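Local coordinates for phenylurea hydrolase B (Mycobacterium brisbanense, PDB 4WHB), which probably hydrolyses carbon-nitrogen bonds other than peptide bonds, as a metal-binding amidohydrolase named for its action on phenylureas such as diuron, at residues T142-G147 / A176-Q181; G279-N284 / Y325-R330; E311-W316 / D355-E360; P348-L353 / P454-H459; F418-Q423 / S434-F439. All blocks are in the same frame, centred on the assembly; numbering follows the deposited sequence.

Contact 1 (T142-G147 / A176-Q181); sequences TIVGMG and AGVGHQ
Val144 and Val178 make the apolar part of this contact. Val178 CG1 sits over the fork of Val144, 3.4 Å from both Val144 CG1 and CG2. Val178 can reach them because its chi1 of -164° swings CG1 to the side opposite its own nitrogen. The Thr142 methyl CG2 adds a looser contact, 4.5 Å from Val178 CB.

The second kind of contact is backbone against backbone. Ile143 to Met146 form a type II turn, and Gly145 takes its third position with positive phi. The bond closing the turn, Met146 N to Ile143 O, is weak. Gly179 also has positive phi. Its CA comes to 3.1 Å from Gly145 N, and its carbonyl oxygen takes a CA-H...O contact from Gly145 CA at 3.5 Å. With no side chain on either glycine, the two chains meet closely.

The third kind involves a ring. Gly147 N and CA lie over one face of the His180 imidazole, with Gly147 N 3.3 Å from His180 CG. Gly147 N donates to Asp153 OD2. Arg226 of the second subunit packs on His180.

Segment 142-147 lies in the loop after strand 136-139 of the TIM barrel. Val144 bonds through its backbone to strand 205-208. The Met146 side chain is about 8 Å from that of the zinc ligand His273, which puts this loop near the zinc site, though no zinc is modelled in this chain.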
# COMPACT_ATOMS: atom_id res chain seq x y z
N THR C 142 -27.87 10.69 3.56
CA THR C 142 -26.75 10.22 2.76
C THR C 142 -27.08 10.45 1.32
O THR C 142 -28.20 10.74 1.01
CB THR C 142 -26.48 8.71 2.91
OG1 THR C 142 -25.39 8.32 2.07
CG2 THR C 142 -27.74 7.91 2.60
N ILE C 143 -26.14 10.31 0.42
CA ILE C 143 -26.46 10.36 -0.98
C ILE C 143 -26.63 8.91 -1.40
O ILE C 143 -25.73 8.09 -1.17
CB ILE C 143 -25.29 10.92 -1.79
CG1 ILE C 143 -24.96 12.33 -1.33
CG2 ILE C 143 -25.61 10.87 -3.25
CD1 ILE C 143 -23.58 12.79 -1.73
N VAL C 144 -27.75 8.59 -2.01
CA VAL C 144 -28.06 7.20 -2.32
C VAL C 144 -27.07 6.59 -3.29
O VAL C 144 -26.66 7.21 -4.29
CB VAL C 144 -29.48 7.11 -2.97
CG1 VAL C 144 -29.81 5.70 -3.39
CG2 VAL C 144 -30.55 7.63 -2.02
N GLY C 145 -26.72 5.34 -3.06
CA GLY C 145 -25.73 4.65 -3.89
C GLY C 145 -24.30 4.92 -3.57
O GLY C 145 -23.45 4.67 -4.40
N MET C 146 -24.01 5.43 -2.38
CA MET C 146 -22.63 5.70 -1.99
C MET C 146 -22.28 5.07 -0.64
O MET C 146 -23.12 5.02 0.28
CB MET C 146 -22.40 7.23 -1.94
CG MET C 146 -21.20 7.69 -2.76
SD MET C 146 -21.25 9.46 -3.01
CE MET C 146 -21.53 10.03 -1.28
N GLY C 147 -21.03 4.62 -0.52
CA GLY C 147 -20.52 3.99 0.69
C GLY C 147 -20.07 5.00 1.74
O GLY C 147 -20.15 6.25 1.53
N ALA C 176 -26.70 4.26 6.16
CA ALA C 176 -28.03 3.81 6.55
C ALA C 176 -28.34 2.53 5.78
O ALA C 176 -27.44 1.62 5.65
CB ALA C 176 -29.05 4.88 6.27
N GLY C 177 -29.58 2.40 5.31
CA GLY C 177 -29.98 1.17 4.65
C GLY C 177 -29.98 1.36 3.18
O GLY C 177 -30.21 0.42 2.43
N VAL C 178 -29.72 2.60 2.79
CA VAL C 178 -29.65 3.00 1.41
C VAL C 178 -28.20 2.94 1.03
O VAL C 178 -27.39 2.35 1.72
CB VAL C 178 -30.17 4.41 1.28
CG1 VAL C 178 -30.49 4.77 -0.14
CG2 VAL C 178 -31.46 4.42 2.00
N GLY C 179 -27.86 3.50 -0.10
CA GLY C 179 -26.48 3.61 -0.45
C GLY C 179 -26.11 2.52 -1.41
O GLY C 179 -26.97 1.90 -2.05
N HIS C 180 -24.81 2.30 -1.46
CA HIS C 180 -24.10 1.74 -2.60
C HIS C 180 -24.23 0.25 -2.86
O HIS C 180 -23.92 -0.18 -3.95
CB HIS C 180 -22.62 2.07 -2.48
CG HIS C 180 -22.00 1.53 -1.24
ND1 HIS C 180 -22.66 1.51 -0.04
CD2 HIS C 180 -20.81 0.92 -1.03
CE1 HIS C 180 -21.89 0.93 0.87
NE2 HIS C 180 -20.74 0.61 0.30
N GLN C 181 -24.67 -0.55 -1.88
CA GLN C 181 -24.84 -1.99 -2.16
C GLN C 181 -25.96 -2.19 -3.17
O GLN C 181 -26.03 -3.26 -3.83
CB GLN C 181 -25.10 -2.81 -0.91
CG GLN C 181 -23.86 -3.00 -0.05
CD GLN C 181 -23.60 -1.82 0.82
OE1 GLN C 181 -24.24 -0.77 0.66
NE2 GLN C 181 -22.67 -1.97 1.76

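Contact 2 (G279-N284 / Y325-R330); sequences GQEIPN and YATNER
Asn328 OD1 accepts a weak hydrogen bond from Ile282 N, 3.4 Å long with an N-H...O angle of 158°. The other end of the same amide is also held: Asn328 ND2 gives a weak bond to Asn275 O. Two weak bonds, one at each end, probably favour this rotation of the amide. Its chi1 of 163° carries the amide off the helix and across to the loop 279-284.

Ile282 packs against this amide as well as bonding to it. Its CG1 lies 3.4 Å from Asn328 OD1 and 3.5 Å from Asn328 ND2. The two side chains cross at about a right angle, and CD1 of Ile282 is slightly farther off. Ile282 also touches Leu332, one turn on in the same helix.

Glu281 runs along the outer side of the contact. Its CB meets Asn328 CB at 3.9 Å. Its CG passes 4.0 Å from Thr327 OG1, a hydroxyl weakly bonded to Pro324 O. Both Glu281 and Thr327 are exposed, so this side faces solvent.

At the far end, the Tyr325 ring reaches Gly279. Gly279 N lies at the ring edge, close to its plane and 3.8 Å from Tyr325 OH. Phe224 and Leu320 also touch this ring. Leu185 of the second subunit packs on Gln280.

The Tyr325 side chain comes within about 9 Å of that of the zinc ligand His273. In the TIM barrel, the loop following barrel strand 270-272 here packs on the start of helix 326-334, which leads to barrel strand 339-341.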
# COMPACT_ATOMS: atom_id res chain seq x y z
N GLY C 279 -13.70 16.19 -17.52
CA GLY C 279 -13.49 16.03 -18.93
C GLY C 279 -13.70 17.26 -19.76
O GLY C 279 -13.28 18.36 -19.47
N GLN C 280 -14.35 16.99 -20.86
CA GLN C 280 -14.77 18.00 -21.81
C GLN C 280 -15.84 18.89 -21.18
O GLN C 280 -16.53 18.46 -20.30
CB GLN C 280 -15.31 17.32 -23.11
CG GLN C 280 -14.52 16.14 -23.67
CD GLN C 280 -14.53 14.87 -22.77
OE1 GLN C 280 -15.00 14.89 -21.61
NE2 GLN C 280 -13.95 13.77 -23.28
N GLU C 281 -15.99 20.09 -21.70
CA GLU C 281 -17.01 21.02 -21.27
C GLU C 281 -18.38 20.44 -21.61
O GLU C 281 -18.48 19.54 -22.47
CB GLU C 281 -16.81 22.35 -21.98
CG GLU C 281 -15.35 22.81 -22.02
CD GLU C 281 -14.93 23.25 -23.42
OE1 GLU C 281 -13.72 23.11 -23.76
OE2 GLU C 281 -15.78 23.75 -24.20
N ILE C 282 -19.43 20.92 -20.93
CA ILE C 282 -20.79 20.42 -21.18
C ILE C 282 -21.06 20.65 -22.65
O ILE C 282 -21.06 21.78 -23.09
CB ILE C 282 -21.85 21.11 -20.31
CG1 ILE C 282 -21.64 20.76 -18.84
CG2 ILE C 282 -23.27 20.68 -20.72
CD1 ILE C 282 -22.59 21.48 -17.89
N PRO C 283 -21.26 19.55 -23.40
CA PRO C 283 -21.39 19.60 -24.85
C PRO C 283 -22.35 20.69 -25.25
O PRO C 283 -23.31 20.89 -24.53
CB PRO C 283 -22.00 18.24 -25.18
CG PRO C 283 -22.61 17.74 -23.90
CD PRO C 283 -21.70 18.27 -22.85
N ASN C 284 -22.07 21.45 -26.29
CA ASN C 284 -22.95 22.56 -26.52
C ASN C 284 -24.12 22.01 -27.18
O ASN C 284 -24.22 22.07 -28.40
CB ASN C 284 -22.36 23.68 -27.33
CG ASN C 284 -22.08 24.87 -26.46
OD1 ASN C 284 -21.57 24.65 -25.36
ND2 ASN C 284 -22.50 26.10 -26.85
N TYR C 325 -13.43 23.24 -16.38
CA TYR C 325 -14.57 23.41 -15.49
C TYR C 325 -15.18 24.77 -15.38
O TYR C 325 -16.40 24.90 -15.45
CB TYR C 325 -14.23 22.89 -14.11
CG TYR C 325 -13.63 21.54 -14.20
CD1 TYR C 325 -14.11 20.62 -15.13
CD2 TYR C 325 -12.57 21.20 -13.45
CE1 TYR C 325 -13.57 19.40 -15.25
CE2 TYR C 325 -12.02 19.97 -13.57
CZ TYR C 325 -12.55 19.07 -14.46
OH TYR C 325 -12.03 17.81 -14.57
N ALA C 326 -14.37 25.80 -15.20
CA ALA C 326 -14.92 27.17 -15.23
C ALA C 326 -15.23 27.66 -16.66
O ALA C 326 -16.20 28.36 -16.90
CB ALA C 326 -13.95 28.11 -14.58
N THR C 327 -14.40 27.24 -17.61
CA THR C 327 -14.54 27.54 -19.01
C THR C 327 -15.81 26.90 -19.57
O THR C 327 -16.16 27.05 -20.73
CB THR C 327 -13.28 27.06 -19.80
OG1 THR C 327 -13.32 25.64 -20.01
CG2 THR C 327 -11.99 27.41 -19.05
N ASN C 328 -16.46 26.16 -18.68
CA ASN C 328 -17.71 25.45 -18.92
C ASN C 328 -18.94 26.11 -18.24
O ASN C 328 -20.04 26.13 -18.81
CB ASN C 328 -17.52 23.99 -18.46
CG ASN C 328 -18.81 23.25 -18.26
OD1 ASN C 328 -19.81 23.59 -18.85
ND2 ASN C 328 -18.77 22.20 -17.46
N GLU C 329 -18.78 26.63 -17.03
CA GLU C 329 -19.91 27.26 -16.34
C GLU C 329 -20.42 28.50 -17.07
O GLU C 329 -21.59 28.64 -17.35
CB GLU C 329 -19.58 27.65 -14.91
CG GLU C 329 -18.49 26.87 -14.20
CD GLU C 329 -18.15 27.43 -12.84
OE1 GLU C 329 -18.89 28.23 -12.34
OE2 GLU C 329 -17.12 27.09 -12.28
N ARG C 330 -19.52 29.42 -17.37
CA ARG C 330 -19.89 30.61 -18.15
C ARG C 330 -20.93 30.36 -19.25
O ARG C 330 -21.83 31.16 -19.45
CB ARG C 330 -18.64 31.18 -18.83
CG ARG C 330 -17.66 31.80 -17.89
CD ARG C 330 -16.29 31.71 -18.48
NE ARG C 330 -15.31 32.33 -17.61
CZ ARG C 330 -14.11 31.86 -17.37
NH1 ARG C 330 -13.72 30.72 -17.92
NH2 ARG C 330 -13.28 32.53 -16.55

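Contact 3 (E311-W316 / D355-E360); sequences EDVGSW and DLSPVE
Val313 packs its two methyls against the Ser357 hydroxyl. CG1 is nearest, 3.3 Å from Ser357 OG, and CG2 follows at 3.7 Å from the same oxygen. CG1 also makes a loose apolar contact with Val359, 4.4 Å from its CB.

Ser357 is the N-cap of the next helix. With chi1 at 57°, its OG sits between its own nitrogen and carbonyl carbon and turns toward the first turn of the helix. There it accepts a weak capping bond from Glu360 N at 3.2 Å. The same oxygen thus meets both a helix N-H and the valine methyls.

Glu360 is stretched out. Its CG points away from the backbone nitrogen, chi1 -180°, and the chain stays extended up to the carboxylate. This brings the carboxylate to the Ser315 hydroxyl, but the modelled spacing is too short to be trusted.

Gly314, with positive phi, is the C-prime residue of a Schellman motif ending helix 304-312. The contact sets that helix end against the start of helix 358-361. Helix 350-355 lies just before it, and its Asp355 bonds Thr165 of the third subunit.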
# COMPACT_ATOMS: atom_id res chain seq x y z
N GLU C 311 -2.29 25.66 -8.17
CA GLU C 311 -1.43 24.92 -9.10
C GLU C 311 0.04 25.28 -8.83
O GLU C 311 0.94 24.52 -9.09
CB GLU C 311 -1.77 25.19 -10.56
CG GLU C 311 -3.05 25.98 -10.82
CD GLU C 311 -3.23 26.30 -12.31
OE1 GLU C 311 -2.51 27.20 -12.81
OE2 GLU C 311 -4.09 25.66 -12.97
N ASP C 312 0.27 26.47 -8.31
CA ASP C 312 1.60 26.87 -7.88
C ASP C 312 2.06 25.94 -6.76
O ASP C 312 3.25 25.66 -6.67
CB ASP C 312 1.60 28.31 -7.37
CG ASP C 312 1.76 29.33 -8.48
OD1 ASP C 312 1.41 29.00 -9.65
OD2 ASP C 312 2.23 30.47 -8.18
N VAL C 313 1.14 25.45 -5.92
CA VAL C 313 1.50 24.46 -4.89
C VAL C 313 1.16 23.02 -5.25
O VAL C 313 1.43 22.12 -4.46
CB VAL C 313 0.85 24.81 -3.50
CG1 VAL C 313 1.64 25.92 -2.79
CG2 VAL C 313 -0.63 25.17 -3.66
N GLY C 314 0.58 22.78 -6.42
CA GLY C 314 0.26 21.41 -6.87
C GLY C 314 -0.66 20.68 -5.88
O GLY C 314 -0.32 19.62 -5.31
N SER C 315 -1.82 21.27 -5.64
CA SER C 315 -2.72 20.79 -4.60
C SER C 315 -3.40 19.48 -4.97
O SER C 315 -3.81 18.72 -4.07
CB SER C 315 -3.77 21.85 -4.25
OG SER C 315 -4.37 21.61 -3.01
N TRP C 316 -3.52 19.21 -6.27
CA TRP C 316 -4.19 18.00 -6.81
C TRP C 316 -5.69 18.00 -6.60
O TRP C 316 -6.40 17.24 -7.27
CB TRP C 316 -3.60 16.68 -6.29
CG TRP C 316 -2.47 16.16 -7.13
CD1 TRP C 316 -2.24 16.41 -8.45
CD2 TRP C 316 -1.43 15.25 -6.72
NE1 TRP C 316 -1.11 15.75 -8.87
CE2 TRP C 316 -0.60 15.04 -7.83
CE3 TRP C 316 -1.11 14.63 -5.50
CZ2 TRP C 316 0.53 14.23 -7.77
CZ3 TRP C 316 -0.01 13.82 -5.44
CH2 TRP C 316 0.79 13.61 -6.58
N ASP C 355 -1.62 21.11 7.37
CA ASP C 355 -0.89 20.50 6.29
C ASP C 355 -0.84 21.36 5.05
O ASP C 355 0.25 21.55 4.46
CB ASP C 355 -1.45 19.14 5.96
CG ASP C 355 -1.10 18.08 7.03
OD1 ASP C 355 -0.24 18.36 7.92
OD2 ASP C 355 -1.70 16.96 6.97
N LEU C 356 -1.97 21.93 4.69
CA LEU C 356 -2.09 22.77 3.48
C LEU C 356 -1.20 24.00 3.55
O LEU C 356 -0.96 24.53 4.63
CB LEU C 356 -3.53 23.20 3.28
CG LEU C 356 -4.55 22.04 3.22
CD1 LEU C 356 -5.98 22.55 3.05
CD2 LEU C 356 -4.17 20.98 2.15
N SER C 357 -0.68 24.42 2.40
CA SER C 357 0.15 25.64 2.34
C SER C 357 -0.67 26.87 2.70
O SER C 357 -1.89 26.88 2.49
CB SER C 357 0.76 25.84 0.96
OG SER C 357 -0.25 25.90 -0.03
N PRO C 358 -0.02 27.89 3.29
CA PRO C 358 -0.70 29.13 3.59
C PRO C 358 -1.43 29.71 2.38
O PRO C 358 -2.55 30.22 2.50
CB PRO C 358 0.45 30.05 4.02
CG PRO C 358 1.50 29.13 4.54
CD PRO C 358 1.40 27.94 3.68
N VAL C 359 -0.79 29.61 1.23
CA VAL C 359 -1.41 29.93 -0.04
C VAL C 359 -2.73 29.18 -0.20
O VAL C 359 -3.72 29.73 -0.66
CB VAL C 359 -0.50 29.48 -1.21
CG1 VAL C 359 -1.14 29.76 -2.54
CG2 VAL C 359 0.92 30.09 -1.12
N GLU C 360 -2.73 27.90 0.19
CA GLU C 360 -3.86 27.00 -0.03
C GLU C 360 -4.99 27.20 0.93
O GLU C 360 -6.15 27.16 0.52
CB GLU C 360 -3.37 25.55 0.08
CG GLU C 360 -4.42 24.49 -0.13
CD GLU C 360 -3.78 23.16 -0.51
OE1 GLU C 360 -2.57 23.00 -0.47
OE2 GLU C 360 -4.49 22.24 -0.84

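Contact 4 (P348-L353 / P454-H459); sequences PSKDHL and PLVTAH
Ser349 is placed opposite Val456 and Lys350 opposite Thr457, with CA atoms 6.3 Å apart for Ser349 and Val456. Segment 348-353 enters a helix here, and an early backbone bond runs from His352 N to Ser349 O at 3.1 Å. Segment 454-459 has no regular structure, apart from a type I turn from Leu455 to Ala458.

Lys350 carries most of the contact. Its chain bends at chi2 (110°) and again at chi4 (75°), so it folds over the turn and does not run straight out. Its CE lies beside two carbonyl oxygens, those of Val456 and Ala458. The Lys350 ammonium nitrogen NZ is 3.2 Å from Val456 O and 3.9 Å from Val456 CG1. Val456 O could favour the positive charge of the lysine.

His459 touches the base of the same side chain: its CD2 is 3.3 Å from Lys350 CB, and the two side chains slide past each other in opposite directions. The Val456 methyl CG1 also reaches Pro348 O at 4.1 Å.

Further out, Glu97 OE1 accepts from Val456 N and fixes the turn to helix 91-104. Asp351 makes a salt bridge to Arg169 of the third subunit.

The contact folds the C-terminal tail, beyond strand 443-444, onto helix 350-355. That helix follows strand 339-341 of the TIM barrel and the zinc ligand Asp344, whose side chain is about 12 Å from that of Pro348.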
# COMPACT_ATOMS: atom_id res chain seq x y z
N PRO C 348 -13.52 21.48 8.81
CA PRO C 348 -12.47 20.45 8.89
C PRO C 348 -11.70 20.44 10.18
O PRO C 348 -11.72 21.41 10.93
CB PRO C 348 -11.54 20.84 7.74
CG PRO C 348 -11.68 22.32 7.66
CD PRO C 348 -13.10 22.62 7.96
N SER C 349 -11.00 19.33 10.44
CA SER C 349 -10.12 19.21 11.59
C SER C 349 -8.99 20.22 11.46
O SER C 349 -8.50 20.50 10.35
CB SER C 349 -9.57 17.79 11.75
OG SER C 349 -8.84 17.38 10.63
N LYS C 350 -8.54 20.71 12.62
CA LYS C 350 -7.51 21.77 12.67
C LYS C 350 -6.18 21.31 12.11
O LYS C 350 -5.41 22.10 11.66
CB LYS C 350 -7.37 22.26 14.09
CG LYS C 350 -8.63 21.95 14.97
CD LYS C 350 -8.33 20.87 16.01
CE LYS C 350 -9.56 20.17 16.53
NZ LYS C 350 -10.15 19.21 15.57
N ASP C 351 -5.93 20.01 12.12
CA ASP C 351 -4.70 19.45 11.61
C ASP C 351 -4.64 19.45 10.11
O ASP C 351 -3.58 19.60 9.54
CB ASP C 351 -4.52 18.00 12.14
CG ASP C 351 -4.15 17.96 13.55
OD1 ASP C 351 -4.21 19.01 14.24
OD2 ASP C 351 -3.76 16.86 13.92
N HIS C 352 -5.77 19.26 9.47
CA HIS C 352 -5.77 19.20 8.01
C HIS C 352 -5.58 20.58 7.39
O HIS C 352 -5.15 20.70 6.30
CB HIS C 352 -7.05 18.54 7.50
CG HIS C 352 -7.07 18.37 6.01
ND1 HIS C 352 -8.20 18.57 5.24
CD2 HIS C 352 -6.08 18.09 5.14
CE1 HIS C 352 -7.90 18.40 3.97
NE2 HIS C 352 -6.63 18.08 3.89
N LEU C 353 -5.90 21.63 8.11
CA LEU C 353 -5.60 22.98 7.67
C LEU C 353 -4.11 23.19 7.77
O LEU C 353 -3.50 23.88 6.93
CB LEU C 353 -6.30 24.02 8.57
CG LEU C 353 -7.78 23.93 8.83
CD1 LEU C 353 -8.25 25.27 9.44
CD2 LEU C 353 -8.48 23.56 7.52
N PRO C 454 -17.36 25.69 21.33
CA PRO C 454 -16.25 25.26 20.49
C PRO C 454 -15.88 23.77 20.69
O PRO C 454 -15.56 23.36 21.79
CB PRO C 454 -15.10 26.17 20.91
CG PRO C 454 -15.73 27.38 21.43
CD PRO C 454 -17.04 26.94 22.05
N LEU C 455 -15.92 22.99 19.62
CA LEU C 455 -15.63 21.56 19.64
C LEU C 455 -14.53 21.24 18.65
O LEU C 455 -13.39 21.05 19.04
CB LEU C 455 -16.87 20.73 19.29
CG LEU C 455 -17.73 20.09 20.41
CD1 LEU C 455 -18.34 21.14 21.30
CD2 LEU C 455 -18.83 19.20 19.83
N VAL C 456 -14.85 21.25 17.37
CA VAL C 456 -13.88 20.89 16.33
C VAL C 456 -12.86 22.00 16.11
O VAL C 456 -11.90 21.83 15.38
CB VAL C 456 -14.57 20.58 14.98
CG1 VAL C 456 -13.72 19.68 14.12
CG2 VAL C 456 -15.93 19.92 15.18
N THR C 457 -13.08 23.14 16.74
CA THR C 457 -12.11 24.23 16.69
C THR C 457 -11.20 24.22 17.93
O THR C 457 -10.48 25.18 18.25
CB THR C 457 -12.82 25.59 16.62
OG1 THR C 457 -14.15 25.45 16.07
CG2 THR C 457 -11.96 26.56 15.79
N ALA C 458 -11.23 23.10 18.66
CA ALA C 458 -10.41 22.91 19.85
C ALA C 458 -9.04 22.36 19.50
O ALA C 458 -8.88 21.15 19.22
CB ALA C 458 -11.09 21.97 20.81
N HIS C 459 -8.06 23.27 19.52
CA HIS C 459 -6.61 22.93 19.47
C HIS C 459 -5.86 23.89 20.40
O HIS C 459 -5.95 25.10 20.18
CB HIS C 459 -6.03 23.08 18.04
CG HIS C 459 -6.45 24.36 17.34
ND1 HIS C 459 -7.14 25.44 17.77
CD2 HIS C 459 -6.11 24.63 16.04
CE1 HIS C 459 -7.22 26.32 16.72
NE2 HIS C 459 -6.60 25.80 15.68

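Contact 5 (F418-Q423 / S434-F439); sequences FVLLDQ and SITEVF
Phe418 and Phe439 pair at one end of a beta hairpin, the consecutive antiparallel strands 418-421 and 435-440 of a larger mixed sheet. The short strand axes come within 4.7 Å. Phe439 CB sits over one face of the Phe418 ring, 3.5 Å from its centroid and displaced toward the rim. The two rings are nearly parallel, at 2°, but slid apart, with centroids 5.0 Å from each other. A chi1 of 69° turns the Phe418 ring in toward its partner.

Leu420 and Glu437 lie on the same face of the sheet as the two rings. The opposite face carries Val419, Leu421, Ile435 and Val438. There Val419 CG1 meets Ile435 CG2 at 3.4 Å, and Leu421 CD2 meets Ile435 CG1 at 3.6 Å.

Backbone bonds set this register. Phe418 and Phe439 exchange two bonds, while Thr436 N donates to Leu420 O. The chain turns a corner at Thr436. Near the far end, Asp422 N makes a weak bond to Ser434 O, and Ser434 OG bonds Asn431 O.

Strand 56-63 borders the other edge of 418-421, where Val419 pairs with Val58 and Leu421 with Trp56. Ile6 and Ile4 of strand 4-7 touch the two phenylalanines.

The straightest cross-strand bond runs from Leu420 N to Glu437 O, 2.8 Å long, with an angle of 174° at the hydrogen and the donor almost in line with the C=O.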
# COMPACT_ATOMS: atom_id res chain seq x y z
N PHE C 418 -32.29 37.90 7.89
CA PHE C 418 -31.57 38.90 7.15
C PHE C 418 -30.21 39.20 7.73
O PHE C 418 -29.90 38.86 8.87
CB PHE C 418 -32.40 40.18 7.00
CG PHE C 418 -32.63 40.94 8.26
CD1 PHE C 418 -31.66 41.78 8.76
CD2 PHE C 418 -33.84 40.86 8.91
CE1 PHE C 418 -31.90 42.51 9.91
CE2 PHE C 418 -34.09 41.60 10.07
CZ PHE C 418 -33.10 42.42 10.58
N VAL C 419 -29.40 39.85 6.90
CA VAL C 419 -28.06 40.21 7.25
C VAL C 419 -27.89 41.70 6.95
O VAL C 419 -28.37 42.19 5.89
CB VAL C 419 -27.08 39.41 6.42
CG1 VAL C 419 -25.67 39.67 6.91
CG2 VAL C 419 -27.41 37.91 6.47
N LEU C 420 -27.25 42.43 7.88
CA LEU C 420 -26.97 43.82 7.64
C LEU C 420 -25.50 44.01 7.28
O LEU C 420 -24.62 43.51 7.99
CB LEU C 420 -27.29 44.64 8.88
CG LEU C 420 -28.73 45.12 9.10
CD1 LEU C 420 -29.22 44.44 10.37
CD2 LEU C 420 -28.76 46.65 9.29
N LEU C 421 -25.21 44.71 6.20
CA LEU C 421 -23.79 44.89 5.80
C LEU C 421 -23.25 46.26 6.18
O LEU C 421 -23.98 47.12 6.63
CB LEU C 421 -23.63 44.68 4.28
CG LEU C 421 -24.08 43.34 3.75
CD1 LEU C 421 -23.91 43.33 2.26
CD2 LEU C 421 -23.27 42.23 4.40
N ASP C 422 -21.95 46.45 5.99
CA ASP C 422 -21.29 47.75 6.31
C ASP C 422 -21.05 48.63 5.08
O ASP C 422 -20.80 49.81 5.22
CB ASP C 422 -19.90 47.48 6.94
CG ASP C 422 -19.51 48.47 7.95
OD1 ASP C 422 -20.14 49.53 7.99
OD2 ASP C 422 -18.59 48.17 8.73
N GLN C 423 -21.14 48.06 3.89
CA GLN C 423 -20.64 48.70 2.70
C GLN C 423 -21.34 48.19 1.42
O GLN C 423 -21.97 47.14 1.43
CB GLN C 423 -19.12 48.49 2.63
CG GLN C 423 -18.34 49.61 3.31
CD GLN C 423 -17.07 49.15 3.97
OE1 GLN C 423 -16.96 49.25 5.20
NE2 GLN C 423 -16.11 48.62 3.18
N SER C 434 -18.81 42.04 5.55
CA SER C 434 -18.84 43.04 6.65
C SER C 434 -20.25 43.17 7.15
O SER C 434 -21.10 43.78 6.49
CB SER C 434 -18.32 44.39 6.19
OG SER C 434 -18.96 44.77 4.98
N ILE C 435 -20.51 42.56 8.31
CA ILE C 435 -21.86 42.34 8.78
C ILE C 435 -22.02 42.85 10.19
O ILE C 435 -21.40 42.29 11.12
CB ILE C 435 -22.19 40.84 8.75
CG1 ILE C 435 -22.25 40.35 7.31
CG2 ILE C 435 -23.52 40.56 9.44
CD1 ILE C 435 -22.33 38.82 7.13
N THR C 436 -22.85 43.88 10.36
CA THR C 436 -23.09 44.41 11.70
C THR C 436 -24.09 43.59 12.49
O THR C 436 -24.02 43.55 13.71
CB THR C 436 -23.54 45.88 11.64
OG1 THR C 436 -24.70 46.00 10.78
CG2 THR C 436 -22.35 46.72 11.15
N GLU C 437 -25.02 42.94 11.79
CA GLU C 437 -25.96 42.04 12.47
C GLU C 437 -26.51 40.97 11.55
O GLU C 437 -26.66 41.20 10.34
CB GLU C 437 -27.14 42.85 13.07
CG GLU C 437 -27.13 42.89 14.59
CD GLU C 437 -27.77 44.16 15.13
OE1 GLU C 437 -27.81 45.17 14.38
OE2 GLU C 437 -28.21 44.16 16.32
N VAL C 438 -26.79 39.81 12.14
CA VAL C 438 -27.53 38.77 11.44
C VAL C 438 -28.82 38.44 12.19
O VAL C 438 -28.76 37.97 13.31
CB VAL C 438 -26.69 37.52 11.27
CG1 VAL C 438 -27.50 36.44 10.55
CG2 VAL C 438 -25.45 37.80 10.45
N PHE C 439 -29.97 38.69 11.58
CA PHE C 439 -31.24 38.34 12.18
C PHE C 439 -31.81 37.07 11.54
O PHE C 439 -31.69 36.87 10.32
CB PHE C 439 -32.24 39.48 12.05
CG PHE C 439 -32.27 40.41 13.25
CD1 PHE C 439 -31.18 41.21 13.55
CD2 PHE C 439 -33.39 40.47 14.06
CE1 PHE C 439 -31.19 42.06 14.63
CE2 PHE C 439 -33.41 41.31 15.15
CZ PHE C 439 -32.31 42.10 15.43

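In the fold
Contact 1 is buried throughout, contacts 2, 4 and 5 are partly buried, and contact 3 lies at the surface. Contacts 1 and 2 both come near the zinc ligand His273 and touch the second subunit, though their nearest atoms are about 17 Å apart. Contact 1 relies on glycines and close backbone approach, contact 2 on a weakly bonded asparagine amide. Contacts 4 and 3 use successive helices, 350-355 and 358-361, and both reach the third subunit through an aspartate. A capping serine marks contact 3, a bent lysine contact 4. Contact 5 stands apart, across the chain's centre from contact 1. It alone is strand pairing, held mainly by backbone bonds.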